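Local coordinates for protein 6-phosphogluconolactonase (Trypanosoma cruzi, PDB 6VYE) that probably hydrolyses 6-phosphogluconolactone to 6-phosphogluconate, the lactonase step of the pentose phosphate pathway, at residues A[48-53]-A[77-82]; A[58-63]-A[97-102]; A[82-87]-A[113-118]. All blocks are in the same frame, centred on the assembly; numbering follows the deposited sequence.

Interaction 1 (A[48-53]-A[77-82]); sequences IALSGG and LRFFFG
I48 meets the neighbouring strand through both of its backbone polar atoms. I48 N donates to R78 O at 2.9 Å, in a nearly straight bond (176° at the hydrogen). I48 O accepts from F80 N at 2.8 Å. I48 thus holds the residues before and after F79, its bridge partner. Its side chain lies beside that of F79 and points the same way. The methyl CG2 makes the contact, 3.5 Å from F79 CD1. With CG1 anti to the backbone N (chi1 -173°), CG2 sits between the N and the carbonyl carbon, which brings it obliquely against the F79 ring.

A49 lies on the other face of the sheet, with F80. Its CB reaches the chain beyond the bridge, 3.9 Å from G82 N, and its CA makes a CA-H...O contact of 3.4 Å with F80 O. The A49 backbone bonds go to I163 and L165 of the next strand. The F80 ring turns its edge to I48 O and also packs against helix 128-146.

L50 returns to the face of I48. L50 N donates to F80 O at 2.8 Å, from 36° out of the carbonyl plane. L50 O accepts from G82 N at 2.9 Å, the last of four backbone bonds. The methyl CD1 approaches F79 CD1 at 3.8 Å and also touches F81 CE1, so one branch meets both rings. The other methyl, CD2, lies at the edge of the F79 ring, in its plane.

Beyond L50 the chain leaves the sheet, and G53 takes the N-cap position of helix 54-66. Two adjacent parallel strands, 46-50 and 77-85, joined through helices, form a beta-alpha-beta crossover within the central sheet of this Rossmann-like alpha/beta fold.

Interaction 2 (A[58-63]-A[97-102]); sequences MLYSLL and NMARQA
Y60 overlaps the end of M98 along one side of its ring. The atom Y60 CD2 is 3.9 Å from M98 SD, and Y60 CE2 is 3.9 Å from M98 CE. This is a Met-aromatic contact. The sulfur lies 5.1 Å from the ring centroid and 72° off the ring normal, so it approaches obliquely. The two side chains cross at about a right angle.

The contact joins two neighbouring helices on one face of the central sheet of an alpha/beta fold. Helices 54-66 and 95-104 run in roughly the same direction, with 28° between the short segments. The segment axes come within 8.9 Å. Both helices pack on the sheet face that carries L50 and F81: Y60 and A99 touch L50, and A99 also touches F81.

M98 does not start out aimed at Y60. Its chain leaves the backbone with CG anti to N, then bends at chi2 (-85°) and again at chi3. The two bends bring the sulfur and its methyl round to the tyrosine. A99 adds a smaller apolar contact, its CB 4.2 Å from Y60 CD2. The far end of the tyrosine is polar and turns to the strand side, where Y60 OH is hydrogen-bonded to S51 O. The ring is therefore held by a bond at its hydroxyl and by apolar groups along its side.

The CA atoms nearest each other across the helices are those of S61 and A102. A102 has a small side chain that points toward helix 54-66, and its CB packs 4.0 Å from Y60 CB. S61 uses its hydroxyl within its own helix, where S61 OG is hydrogen-bonded to K57 O one turn earlier. That same oxygen, S61 OG, rests 3.6 Å from A102 CB.

Interaction 3 (A[82-87]-A[113-118]); sequences GDERLV and VPVDVG. With PO4 (phosphate ion), chain D.
E84 and V115 slide past each other in opposite directions, with E84 CB 3.8 Å from V115 CG2. V117 comes in across the E84 chain at about a right angle. Its CG1 also reaches L86 CD2 at 3.9 Å, and its CG2 lies 3.3 Å from V87 O. L86 is the centre of an inverse gamma turn, closed by a weak bond from V87 N to R85 O. The turn ends strand 77-85, and the loop 113-118 packs beside it.

A water joins the two segments. It donates to E84 OE2 at 2.8 Å and accepts from V115 N. The E84 chain bends at chi2 (55°), which turns OE1 back to its own backbone, where it accepts from R85 N on its anti lone pair. N95 N also binds OE1 and Y96 N binds OE2, so backbone N-H groups at the start of helix 95-104 fix the carboxylate.

R85 points away from the loop. E93 O holds its NH1. Its NH2 reaches a phosphate ion, probably from the crystallisation liquor, that R206 and H173 bind as well. R85 NH2 donates to phosphate O4 at 3.0 Å.

Interactions 1 and 3 share G82 and follow one another along strand 77-85. They also meet through F79 O and V113 N, 2.8 Å apart and probably hydrogen-bonded. Interaction 2 lies on the face of the sheet that carries L50 and F81. Interactions 1 and 2 touch at Y60 OH and S51 O (2.5 Å), and M98 CE packs 3.2 Å from G53 O, at the start of helix 54-66. The centres of interactions 2 and 3 are about 16 Å apart, and their nearest atoms about 5 Å. The helix of 97-102 nevertheless begins at the residues that hold E84. The phosphate near interaction 3, bound by R85, R206 and H173, may mark where the substrate phosphate sits.

Interaction 1 (A[48-53]-A[77-82])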
# COMPACT_ATOMS: atom_id res chain seq x y z
N ILE A 48 5.91 7.87 1.02
CA ILE A 48 5.66 6.41 0.89
C ILE A 48 4.37 6.04 1.65
O ILE A 48 4.22 6.46 2.78
CB ILE A 48 6.87 5.60 1.34
CG1 ILE A 48 6.66 4.12 1.03
CG2 ILE A 48 7.19 5.85 2.81
CD1 ILE A 48 7.91 3.32 1.00
N ALA A 49 3.51 5.20 1.08
CA ALA A 49 2.36 4.63 1.79
C ALA A 49 2.70 3.17 2.07
O ALA A 49 2.96 2.43 1.07
CB ALA A 49 1.10 4.79 0.99
N LEU A 50 2.79 2.83 3.36
CA LEU A 50 3.23 1.50 3.85
C LEU A 50 2.04 0.54 3.83
O LEU A 50 0.94 0.98 4.06
CB LEU A 50 3.79 1.62 5.27
CG LEU A 50 4.96 2.57 5.48
CD1 LEU A 50 5.40 2.56 6.95
CD2 LEU A 50 6.11 2.19 4.60
N SER A 51 2.28 -0.74 3.54
CA SER A 51 1.30 -1.82 3.80
C SER A 51 1.64 -2.53 5.13
O SER A 51 2.81 -2.42 5.61
CB SER A 51 1.30 -2.80 2.66
OG SER A 51 2.62 -3.28 2.50
N GLY A 52 0.65 -3.22 5.71
CA GLY A 52 0.85 -4.14 6.86
C GLY A 52 1.17 -5.56 6.40
O GLY A 52 1.32 -5.79 5.19
N GLY A 53 1.31 -6.50 7.34
CA GLY A 53 1.67 -7.90 7.04
C GLY A 53 3.12 -8.22 7.35
O GLY A 53 3.89 -7.31 7.81
N LEU A 77 12.39 9.88 3.53
CA LEU A 77 11.00 9.35 3.39
C LEU A 77 10.07 9.98 4.43
O LEU A 77 10.45 10.13 5.62
CB LEU A 77 10.97 7.82 3.52
CG LEU A 77 11.49 7.02 2.32
CD1 LEU A 77 11.42 5.51 2.57
CD2 LEU A 77 10.79 7.35 1.02
N ARG A 78 8.84 10.22 3.99
CA ARG A 78 7.70 10.58 4.85
C ARG A 78 6.72 9.42 4.74
O ARG A 78 6.27 9.07 3.62
CB ARG A 78 7.13 11.94 4.42
CG ARG A 78 6.23 12.56 5.47
CD ARG A 78 5.47 13.75 4.87
NE ARG A 78 6.37 14.87 4.55
CZ ARG A 78 6.90 15.72 5.44
NH1 ARG A 78 6.66 15.61 6.74
NH2 ARG A 78 7.70 16.67 5.04
N PHE A 79 6.52 8.77 5.87
CA PHE A 79 5.82 7.48 6.00
C PHE A 79 4.34 7.75 6.27
O PHE A 79 3.99 8.30 7.34
CB PHE A 79 6.48 6.64 7.11
CG PHE A 79 7.90 6.22 6.81
CD1 PHE A 79 8.15 5.07 6.08
CD2 PHE A 79 8.98 6.93 7.32
CE1 PHE A 79 9.44 4.67 5.79
CE2 PHE A 79 10.28 6.54 7.04
CZ PHE A 79 10.50 5.37 6.33
N PHE A 80 3.51 7.31 5.34
CA PHE A 80 2.03 7.27 5.42
C PHE A 80 1.59 5.81 5.40
O PHE A 80 2.43 4.95 5.22
CB PHE A 80 1.44 8.00 4.22
CG PHE A 80 1.74 9.48 4.15
CD1 PHE A 80 2.95 9.95 3.66
CD2 PHE A 80 0.79 10.42 4.54
CE1 PHE A 80 3.23 11.31 3.58
CE2 PHE A 80 1.08 11.78 4.49
CZ PHE A 80 2.30 12.22 4.03
N PHE A 81 0.31 5.55 5.58
CA PHE A 81 -0.25 4.18 5.58
C PHE A 81 -1.25 4.07 4.44
O PHE A 81 -2.08 4.98 4.30
CB PHE A 81 -0.83 3.85 6.95
CG PHE A 81 0.25 3.74 7.98
CD1 PHE A 81 0.84 2.52 8.26
CD2 PHE A 81 0.76 4.89 8.57
CE1 PHE A 81 1.87 2.43 9.18
CE2 PHE A 81 1.83 4.81 9.46
CZ PHE A 81 2.36 3.57 9.78
N GLY A 82 -1.10 3.02 3.64
CA GLY A 82 -2.05 2.69 2.56
C GLY A 82 -3.37 2.27 3.16
O GLY A 82 -4.38 2.43 2.51

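Interaction 2 (A[58-63]-A[97-102])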
# COMPACT_ATOMS: atom_id res chain seq x y z
N MET A 58 9.26 -7.33 7.57
CA MET A 58 10.68 -7.70 7.34
C MET A 58 11.37 -6.64 6.50
O MET A 58 12.54 -6.40 6.77
CB MET A 58 10.78 -9.06 6.66
CG MET A 58 10.45 -10.17 7.62
SD MET A 58 10.16 -11.67 6.71
CE MET A 58 11.86 -11.99 6.22
N LEU A 59 10.69 -6.09 5.48
CA LEU A 59 11.22 -4.98 4.66
C LEU A 59 11.55 -3.80 5.60
O LEU A 59 12.62 -3.26 5.48
CB LEU A 59 10.20 -4.65 3.57
CG LEU A 59 10.31 -3.30 2.87
CD1 LEU A 59 11.67 -3.12 2.25
CD2 LEU A 59 9.23 -3.13 1.82
N TYR A 60 10.68 -3.47 6.55
CA TYR A 60 10.85 -2.29 7.43
C TYR A 60 11.98 -2.52 8.42
O TYR A 60 12.71 -1.53 8.72
CB TYR A 60 9.55 -1.90 8.13
CG TYR A 60 8.36 -1.72 7.24
CD1 TYR A 60 8.50 -1.43 5.90
CD2 TYR A 60 7.08 -1.84 7.77
CE1 TYR A 60 7.38 -1.26 5.09
CE2 TYR A 60 5.96 -1.73 6.97
CZ TYR A 60 6.11 -1.44 5.62
OH TYR A 60 4.98 -1.33 4.87
N SER A 61 12.18 -3.77 8.88
CA SER A 61 13.30 -4.16 9.77
C SER A 61 14.60 -4.10 8.97
O SER A 61 15.60 -3.68 9.53
CB SER A 61 13.12 -5.53 10.35
OG SER A 61 11.81 -5.62 10.89
N LEU A 62 14.56 -4.54 7.73
CA LEU A 62 15.72 -4.44 6.82
C LEU A 62 16.11 -2.97 6.63
O LEU A 62 17.30 -2.68 6.81
CB LEU A 62 15.36 -5.16 5.52
CG LEU A 62 16.46 -5.29 4.48
CD1 LEU A 62 17.78 -5.80 5.10
CD2 LEU A 62 16.00 -6.21 3.37
N LEU A 63 15.16 -2.06 6.34
CA LEU A 63 15.41 -0.60 6.18
C LEU A 63 16.06 -0.05 7.45
O LEU A 63 17.00 0.78 7.34
CB LEU A 63 14.11 0.15 5.86
CG LEU A 63 13.55 -0.06 4.45
CD1 LEU A 63 12.11 0.41 4.31
CD2 LEU A 63 14.41 0.64 3.42
N ASN A 97 1.48 0.21 14.76
CA ASN A 97 2.20 -0.49 15.86
C ASN A 97 3.35 -1.35 15.29
O ASN A 97 4.51 -1.28 15.83
CB ASN A 97 1.25 -1.35 16.70
CG ASN A 97 1.96 -2.06 17.83
OD1 ASN A 97 2.55 -1.42 18.68
ND2 ASN A 97 1.93 -3.38 17.82
N MET A 98 3.07 -2.11 14.24
CA MET A 98 4.06 -3.02 13.60
C MET A 98 5.20 -2.20 12.96
O MET A 98 6.38 -2.51 13.19
CB MET A 98 3.37 -3.93 12.57
CG MET A 98 4.33 -4.83 11.79
SD MET A 98 5.12 -4.06 10.30
CE MET A 98 3.86 -4.32 9.04
N ALA A 99 4.86 -1.19 12.16
CA ALA A 99 5.84 -0.32 11.45
C ALA A 99 6.72 0.39 12.49
O ALA A 99 7.92 0.51 12.24
CB ALA A 99 5.11 0.67 10.54
N ARG A 100 6.12 0.84 13.59
CA ARG A 100 6.78 1.57 14.69
C ARG A 100 7.80 0.64 15.36
O ARG A 100 8.96 1.10 15.54
CB ARG A 100 5.73 2.10 15.68
CG ARG A 100 6.28 3.01 16.78
CD ARG A 100 5.44 3.04 18.04
NE ARG A 100 6.09 2.36 19.17
CZ ARG A 100 5.75 1.18 19.72
NH1 ARG A 100 6.43 0.73 20.76
NH2 ARG A 100 4.72 0.47 19.28
N GLN A 101 7.43 -0.61 15.67
CA GLN A 101 8.35 -1.55 16.36
C GLN A 101 9.55 -1.82 15.45
O GLN A 101 10.69 -1.86 15.95
CB GLN A 101 7.62 -2.82 16.79
CG GLN A 101 6.66 -2.58 17.95
CD GLN A 101 5.80 -3.77 18.30
OE1 GLN A 101 5.32 -3.89 19.43
NE2 GLN A 101 5.59 -4.67 17.34
N ALA A 102 9.31 -1.95 14.15
CA ALA A 102 10.29 -2.44 13.16
C ALA A 102 11.24 -1.32 12.71
O ALA A 102 12.40 -1.64 12.35
CB ALA A 102 9.56 -3.03 11.98

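Interaction 3 (A[82-87]-A[113-118])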
# COMPACT_ATOMS: atom_id res chain seq x y z
N GLY A 82 -1.10 3.02 3.64
CA GLY A 82 -2.05 2.69 2.56
C GLY A 82 -3.37 2.27 3.16
O GLY A 82 -4.38 2.43 2.51
N ASP A 83 -3.33 1.65 4.33
CA ASP A 83 -4.52 1.32 5.14
C ASP A 83 -4.12 1.19 6.61
O ASP A 83 -2.90 1.07 6.95
CB ASP A 83 -5.23 0.06 4.62
CG ASP A 83 -4.49 -1.24 4.84
OD1 ASP A 83 -3.23 -1.20 4.89
OD2 ASP A 83 -5.18 -2.29 4.95
N GLU A 84 -5.16 1.21 7.43
CA GLU A 84 -5.05 1.05 8.89
C GLU A 84 -6.35 0.43 9.40
O GLU A 84 -7.42 0.87 8.95
CB GLU A 84 -4.81 2.40 9.57
CG GLU A 84 -4.54 2.26 11.06
CD GLU A 84 -3.38 1.31 11.39
OE1 GLU A 84 -3.59 0.05 11.32
OE2 GLU A 84 -2.28 1.83 11.68
N ARG A 85 -6.23 -0.50 10.34
CA ARG A 85 -7.34 -1.08 11.12
C ARG A 85 -7.74 -0.08 12.19
O ARG A 85 -6.84 0.50 12.82
CB ARG A 85 -6.91 -2.41 11.73
CG ARG A 85 -6.75 -3.51 10.69
CD ARG A 85 -5.46 -3.39 9.91
NE ARG A 85 -5.18 -4.63 9.20
CZ ARG A 85 -4.70 -5.74 9.76
NH1 ARG A 85 -4.42 -5.79 11.06
NH2 ARG A 85 -4.52 -6.80 9.02
N LEU A 86 -9.04 0.17 12.35
CA LEU A 86 -9.57 1.04 13.43
C LEU A 86 -9.61 0.21 14.71
O LEU A 86 -10.68 -0.27 15.12
CB LEU A 86 -10.92 1.62 12.99
CG LEU A 86 -10.74 2.72 11.95
CD1 LEU A 86 -12.00 2.96 11.12
CD2 LEU A 86 -10.27 3.99 12.62
N VAL A 87 -8.41 -0.01 15.23
CA VAL A 87 -8.09 -0.63 16.54
C VAL A 87 -7.11 0.31 17.22
O VAL A 87 -6.58 1.24 16.60
CB VAL A 87 -7.53 -2.05 16.35
CG1 VAL A 87 -8.55 -2.99 15.71
CG2 VAL A 87 -6.24 -2.07 15.57
N VAL A 113 3.37 9.63 9.72
CA VAL A 113 2.01 10.19 9.57
C VAL A 113 0.99 9.06 9.70
O VAL A 113 0.51 8.55 8.71
CB VAL A 113 1.91 10.95 8.23
CG1 VAL A 113 0.69 11.85 8.19
CG2 VAL A 113 3.19 11.76 7.98
N PRO A 114 0.68 8.63 10.94
CA PRO A 114 -0.31 7.57 11.18
C PRO A 114 -1.75 8.06 10.95
O PRO A 114 -1.98 9.26 10.91
CB PRO A 114 -0.20 7.22 12.67
CG PRO A 114 0.84 8.17 13.26
CD PRO A 114 1.19 9.19 12.19
N VAL A 115 -2.67 7.13 10.75
CA VAL A 115 -4.13 7.44 10.76
C VAL A 115 -4.53 7.73 12.22
O VAL A 115 -4.12 6.97 13.10
CB VAL A 115 -4.91 6.28 10.12
CG1 VAL A 115 -6.42 6.45 10.23
CG2 VAL A 115 -4.51 6.07 8.67
N ASP A 116 -5.27 8.80 12.48
CA ASP A 116 -5.85 9.06 13.83
C ASP A 116 -6.93 8.00 14.08
O ASP A 116 -7.88 7.98 13.31
CB ASP A 116 -6.39 10.49 13.97
CG ASP A 116 -6.39 10.99 15.41
OD1 ASP A 116 -5.29 11.17 15.98
OD2 ASP A 116 -7.48 11.21 15.95
N VAL A 117 -6.75 7.13 15.07
CA VAL A 117 -7.72 6.03 15.40
C VAL A 117 -8.33 6.26 16.79
O VAL A 117 -8.84 5.30 17.36
CB VAL A 117 -7.04 4.64 15.30
CG1 VAL A 117 -6.58 4.36 13.88
CG2 VAL A 117 -5.88 4.48 16.29
N GLY A 118 -8.29 7.49 17.30
CA GLY A 118 -8.83 7.89 18.61
C GLY A 118 -10.30 7.53 18.73
O GLY A 118 -10.73 7.21 19.85
P PO4 D . -5.88 -7.77 5.44
O1 PO4 D . -6.14 -6.48 4.60
O2 PO4 D . -4.41 -8.06 5.47
O3 PO4 D . -6.55 -8.97 4.82
O4 PO4 D . -6.45 -7.55 6.84
O HOH W 1 -1.80 4.53 11.12